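Local coordinates for protein probable molybdenum cofactor guanylyltransferase (PDB 2E8B) that probably transfers the GMP moiety of GTP to Mo-molybdopterin, forming the Mo-molybdopterin guanine dinucleotide cofactor in a magnesium-dependent reaction, at residues Trp6-Leu11 and Thr49-Phe54. Numbering follows the deposited sequence.
Sequences WRKGSL and TAKSVF
Lys8 reaches from its loop to the end of helix 32-51, where its NZ donates a hydrogen bond to Lys51 O (3.0 Å). The donor sits 31° out of the plane of that carbonyl, and Lys8 NZ also lies 2.8 Å from Ser52 O. A lysine suits this place, since carbonyls near the C-terminal end of a helix would probably favour a positive charge. The chain is extended as far as CE and bends at the last torsion (chi4 -53°), which turns NZ in toward the carbonyls, while Lys8 CG lies 3.6 Å from Val53 O and Lys8 CD 3.5 Å from Phe54 C. Val53 and Phe54 thus offer backbone to Lys8; their apolar side chains leave on the far side and suit burial, with Val53 CG1 over the Phe54 ring. Lys51 NZ donates to Phe54 O (2.7 Å), bridging the turn. With an alanine here instead of the lysine, Lys51 O would be likely to lose its mate from the loop, which would be held less firmly. The contact joins the loop before strand 16-22 to the turn between helix 32-51 and strand 56-61, with Phe54 packed against Cys17 of strand 16-22 and Val115 and Leu119 of helix 112-120.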
ATOM      1  N   TRP A   6      -3.593   2.855  19.059  1.00 47.42           N
ATOM      2  CA  TRP A   6      -4.484   3.347  20.110  1.00 54.31           C
ATOM      3  C   TRP A   6      -4.766   4.838  20.277  1.00 56.68           C
ATOM      4  O   TRP A   6      -5.885   5.226  20.602  1.00 57.47           O
ATOM      5  CB  TRP A   6      -3.587   3.133  21.316  1.00 57.03           C
ATOM      6  N   ARG A   7      -3.750   5.671  20.056  1.00 56.46           N
ATOM      7  CA  ARG A   7      -3.942   7.110  19.964  1.00 55.69           C
ATOM      8  C   ARG A   7      -3.189   7.564  18.715  1.00 54.32           C
ATOM      9  O   ARG A   7      -1.957   7.627  18.696  1.00 54.39           O
ATOM     10  CB  ARG A   7      -3.443   7.834  21.193  1.00 57.04           C
ATOM     11  N   LYS A   8      -3.949   7.884  17.672  1.00 51.37           N
ATOM     12  CA  LYS A   8      -3.384   8.327  16.409  1.00 48.99           C
ATOM     13  C   LYS A   8      -2.695   9.674  16.551  1.00 47.33           C
ATOM     14  O   LYS A   8      -3.258  10.618  17.108  1.00 46.54           O
ATOM     15  CB  LYS A   8      -4.486   8.415  15.344  1.00 49.09           C
ATOM     16  CG  LYS A   8      -5.440   7.231  15.341  1.00 48.39           C
ATOM     17  CD  LYS A   8      -6.561   7.406  14.331  1.00 48.71           C
ATOM     18  CE  LYS A   8      -7.553   6.270  14.450  1.00 49.26           C
ATOM     19  NZ  LYS A   8      -6.894   4.941  14.376  1.00 49.12           N
ATOM     20  N   GLY A   9      -1.466   9.742  16.049  1.00 45.38           N
ATOM     21  CA  GLY A   9      -0.705  10.974  16.099  1.00 42.87           C
ATOM     22  C   GLY A   9       0.281  11.125  17.246  1.00 41.10           C
ATOM     23  O   GLY A   9       1.067  12.075  17.260  1.00 40.99           O
ATOM     24  N   SER A  10       0.258  10.199  18.201  1.00 39.46           N
ATOM     25  CA  SER A  10       1.159  10.279  19.346  1.00 38.24           C
ATOM     26  C   SER A  10       2.525   9.635  19.114  1.00 36.39           C
ATOM     27  O   SER A  10       3.526  10.340  18.977  1.00 36.20           O
ATOM     28  CB  SER A  10       0.494   9.664  20.581  1.00 38.90           C
ATOM     29  OG  SER A  10       0.142   8.311  20.356  1.00 41.31           O
ATOM     30  N   LEU A  11       2.575   8.306  19.062  1.00 33.96           N
ATOM     31  CA  LEU A  11       3.845   7.610  18.871  1.00 31.68           C
ATOM     32  C   LEU A  11       4.443   7.735  17.475  1.00 30.60           C
ATOM     33  O   LEU A  11       5.660   7.685  17.312  1.00 30.76           O
ATOM     34  CB  LEU A  11       3.709   6.132  19.250  1.00 30.51           C
ATOM     35  CG  LEU A  11       3.759   5.859  20.758  1.00 30.93           C
ATOM     36  CD1 LEU A  11       2.598   6.551  21.446  1.00 32.92           C
ATOM     37  CD2 LEU A  11       3.711   4.367  21.019  1.00 32.41           C
ATOM     38  N   THR A  49      -8.603  -2.029   8.748  1.00 16.29           N
ATOM     39  CA  THR A  49      -7.396  -2.195   9.543  1.00 15.81           C
ATOM     40  C   THR A  49      -6.615  -0.880   9.542  1.00 14.81           C
ATOM     41  O   THR A  49      -6.149  -0.418  10.581  1.00 15.81           O
ATOM     42  CB  THR A  49      -6.506  -3.312   8.974  1.00 17.12           C
ATOM     43  OG1 THR A  49      -7.187  -4.566   9.097  1.00 18.02           O
ATOM     44  CG2 THR A  49      -5.186  -3.380   9.727  1.00 20.11           C
ATOM     45  N   ALA A  50      -6.484  -0.271   8.370  1.00 14.63           N
ATOM     46  CA  ALA A  50      -5.762   0.987   8.250  1.00 15.53           C
ATOM     47  C   ALA A  50      -6.425   2.075   9.097  1.00 16.26           C
ATOM     48  O   ALA A  50      -5.752   2.822   9.808  1.00 15.91           O
ATOM     49  CB  ALA A  50      -5.715   1.419   6.792  1.00 15.18           C
ATOM     50  N   LYS A  51      -7.749   2.161   9.024  1.00 16.83           N
ATOM     51  CA  LYS A  51      -8.469   3.173   9.790  1.00 18.42           C
ATOM     52  C   LYS A  51      -8.290   3.010  11.293  1.00 19.12           C
ATOM     53  O   LYS A  51      -8.457   3.974  12.041  1.00 20.25           O
ATOM     54  CB  LYS A  51      -9.960   3.154   9.447  1.00 20.20           C
ATOM     55  CG  LYS A  51     -10.318   3.928   8.183  1.00 22.85           C
ATOM     56  CD  LYS A  51     -10.653   5.408   8.441  1.00 28.53           C
ATOM     57  CE  LYS A  51      -9.472   6.237   8.951  1.00 27.65           C
ATOM     58  NZ  LYS A  51      -9.378   6.278  10.434  1.00 26.55           N
ATOM     59  N   SER A  52      -7.951   1.805  11.743  1.00 17.99           N
ATOM     60  CA  SER A  52      -7.763   1.577  13.174  1.00 18.90           C
ATOM     61  C   SER A  52      -6.413   2.118  13.632  1.00 19.93           C
ATOM     62  O   SER A  52      -6.167   2.267  14.828  1.00 22.89           O
ATOM     63  CB  SER A  52      -7.867   0.082  13.516  1.00 17.12           C
ATOM     64  OG  SER A  52      -6.738  -0.666  13.086  1.00 16.78           O
ATOM     65  N   VAL A  53      -5.555   2.434  12.670  1.00 19.03           N
ATOM     66  CA  VAL A  53      -4.223   2.953  12.963  1.00 18.35           C
ATOM     67  C   VAL A  53      -3.991   4.414  12.555  1.00 18.50           C
ATOM     68  O   VAL A  53      -3.288   5.150  13.253  1.00 19.72           O
ATOM     69  CB  VAL A  53      -3.138   2.086  12.275  1.00 17.16           C
ATOM     70  CG1 VAL A  53      -1.766   2.736  12.419  1.00 18.40           C
ATOM     71  CG2 VAL A  53      -3.129   0.693  12.882  1.00 18.96           C
ATOM     72  N   PHE A  54      -4.581   4.835  11.440  1.00 17.00           N
ATOM     73  CA  PHE A  54      -4.370   6.193  10.937  1.00 19.69           C
ATOM     74  C   PHE A  54      -5.563   7.141  10.995  1.00 20.81           C
ATOM     75  O   PHE A  54      -6.714   6.722  10.875  1.00 21.18           O
ATOM     76  CB  PHE A  54      -3.872   6.111   9.496  1.00 17.92           C
ATOM     77  CG  PHE A  54      -2.646   5.255   9.329  1.00 17.13           C
ATOM     78  CD1 PHE A  54      -1.389   5.742   9.669  1.00 18.01           C
ATOM     79  CD2 PHE A  54      -2.754   3.950   8.852  1.00 14.22           C
ATOM     80  CE1 PHE A  54      -0.250   4.944   9.536  1.00 18.69           C
ATOM     81  CE2 PHE A  54      -1.629   3.143   8.714  1.00 16.50           C
ATOM     82  CZ  PHE A  54      -0.371   3.642   9.058  1.00 17.09           C
TER